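Long-range contact in Aac(6')-Ih protein (Acinetobacter baumannii, PDB 4E8O), which probably transfers an acetyl group from acetyl coenzyme A to the 6'-amino group of aminoglycoside antibiotics, a reaction that confers resistance: residues S33-L38 with R63-A68. Sequence-based numbering, arbitrary orientation.
Sequences SDWLAL and RLQLLA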
# COMPACT_ATOMS: atom_id res chain seq x y z
N SER B 33 -2.70 -27.98 6.71
CA SER B 33 -3.63 -28.55 5.74
C SER B 33 -5.01 -27.90 5.80
O SER B 33 -5.59 -27.57 4.76
CB SER B 33 -3.74 -30.06 5.95
OG SER B 33 -4.75 -30.61 5.12
N ASP B 34 -5.54 -27.70 7.00
CA ASP B 34 -6.82 -27.00 7.16
C ASP B 34 -6.73 -25.57 6.65
O ASP B 34 -7.69 -25.04 6.09
CB ASP B 34 -7.24 -26.98 8.63
CG ASP B 34 -7.57 -28.35 9.17
OD1 ASP B 34 -8.02 -29.22 8.39
OD2 ASP B 34 -7.38 -28.56 10.39
N TRP B 35 -5.57 -24.95 6.85
CA TRP B 35 -5.32 -23.57 6.42
C TRP B 35 -5.24 -23.52 4.90
O TRP B 35 -5.83 -22.63 4.28
CB TRP B 35 -4.02 -23.06 7.05
CG TRP B 35 -3.71 -21.60 6.77
CD1 TRP B 35 -4.55 -20.68 6.21
CD2 TRP B 35 -2.48 -20.93 7.04
NE1 TRP B 35 -3.90 -19.46 6.12
CE2 TRP B 35 -2.64 -19.59 6.62
CE3 TRP B 35 -1.26 -21.32 7.61
CZ2 TRP B 35 -1.62 -18.64 6.75
CZ3 TRP B 35 -0.25 -20.38 7.73
CH2 TRP B 35 -0.43 -19.06 7.30
N LEU B 36 -4.52 -24.47 4.32
CA LEU B 36 -4.34 -24.54 2.87
C LEU B 36 -5.67 -24.75 2.14
O LEU B 36 -5.94 -24.10 1.13
CB LEU B 36 -3.37 -25.67 2.51
CG LEU B 36 -3.15 -25.95 1.02
CD1 LEU B 36 -2.50 -24.76 0.36
CD2 LEU B 36 -2.31 -27.20 0.81
N ALA B 37 -6.48 -25.67 2.66
CA ALA B 37 -7.76 -26.01 2.05
C ALA B 37 -8.69 -24.81 1.89
O ALA B 37 -9.40 -24.70 0.89
CB ALA B 37 -8.44 -27.12 2.84
N LEU B 38 -8.70 -23.92 2.89
CA LEU B 38 -9.50 -22.71 2.82
C LEU B 38 -8.79 -21.61 2.03
O LEU B 38 -9.42 -20.86 1.29
CB LEU B 38 -9.84 -22.20 4.23
CG LEU B 38 -10.74 -23.11 5.06
CD1 LEU B 38 -11.00 -22.51 6.42
CD2 LEU B 38 -12.05 -23.33 4.33
N ARG B 63 2.60 -10.66 11.77
CA ARG B 63 1.55 -11.36 11.03
C ARG B 63 0.63 -12.14 11.95
O ARG B 63 1.08 -12.73 12.94
CB ARG B 63 2.17 -12.30 9.99
CG ARG B 63 3.00 -11.61 8.92
CD ARG B 63 2.15 -10.70 8.05
NE ARG B 63 1.02 -11.41 7.47
CZ ARG B 63 0.72 -11.43 6.17
NH1 ARG B 63 1.48 -10.76 5.30
NH2 ARG B 63 -0.33 -12.10 5.74
N LEU B 64 -0.66 -12.16 11.62
CA LEU B 64 -1.62 -12.96 12.37
C LEU B 64 -2.44 -13.79 11.40
O LEU B 64 -2.92 -13.28 10.38
CB LEU B 64 -2.55 -12.06 13.21
CG LEU B 64 -3.46 -12.82 14.19
CD1 LEU B 64 -2.66 -13.33 15.38
CD2 LEU B 64 -4.62 -11.96 14.66
N GLN B 65 -2.59 -15.07 11.71
CA GLN B 65 -3.41 -15.95 10.88
C GLN B 65 -4.28 -16.82 11.78
O GLN B 65 -3.78 -17.47 12.71
CB GLN B 65 -2.53 -16.79 9.95
CG GLN B 65 -1.27 -17.36 10.59
CD GLN B 65 -0.10 -16.40 10.56
OE1 GLN B 65 0.07 -15.65 9.60
NE2 GLN B 65 0.72 -16.43 11.60
N LEU B 66 -5.58 -16.83 11.51
CA LEU B 66 -6.51 -17.54 12.38
C LEU B 66 -7.36 -18.55 11.61
O LEU B 66 -7.54 -18.41 10.40
CB LEU B 66 -7.43 -16.54 13.09
CG LEU B 66 -6.79 -15.33 13.78
CD1 LEU B 66 -7.85 -14.41 14.33
CD2 LEU B 66 -5.86 -15.76 14.89
N LEU B 67 -7.84 -19.56 12.32
CA LEU B 67 -8.83 -20.49 11.80
C LEU B 67 -10.00 -20.55 12.77
O LEU B 67 -9.82 -20.41 13.98
CB LEU B 67 -8.24 -21.89 11.63
CG LEU B 67 -7.44 -22.20 10.36
CD1 LEU B 67 -6.58 -23.44 10.53
CD2 LEU B 67 -8.38 -22.38 9.18
N ALA B 68 -11.20 -20.74 12.24
CA ALA B 68 -12.37 -21.01 13.07
C ALA B 68 -12.80 -22.46 12.84
O ALA B 68 -12.95 -22.89 11.70
CB ALA B 68 -13.51 -20.06 12.74
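With CG of W35 turned opposite the backbone N (chi1 -175°), the indole leaves its helix and reaches along the strand to Q65, whose own CG sits between its backbone N and carbonyl carbon (chi1 42°) and meets the six-membered ring. There two carbons of that ring meet the aliphatic part of the glutamine obliquely: W35 CZ2 lies 3.8 Å from Q65 CB, and W35 CH2 is equally close to Q65 CG. The ring and amide planes are 40° apart, and it is the CB and CG methylenes of Q65 that make the closest contact. Both polar ends are tied to other partners, W35 NE1 in a hydrogen bond to E80 and Q65 NE2 in a weak one to the L57 carbonyl, which would limit the swing of either group.

L67 points at the helix and forks against it. Its CD1 branch comes 4.1 Å from D34 CB and 4.3 Å from W35 CB, while CD2 packs on L38 CD1 at 3.8 Å. D34 OD2 is hydrogen-bonded to Y69 OH.

The helical segment 33-38 crosses strand segment 63-68 at 90°, with their axes 9.6 Å apart at closest approach, and so helix 32-42 lies on one face of the central sheet of this GNAT fold. L66, directed away from the helix, packs against helix 113-127 on the opposite face. No hydrogen bond links the two segments: the contact is apolar packing, while the polar ends of W35, Q65 and D34 find their hydrogen-bond partners in residues outside both.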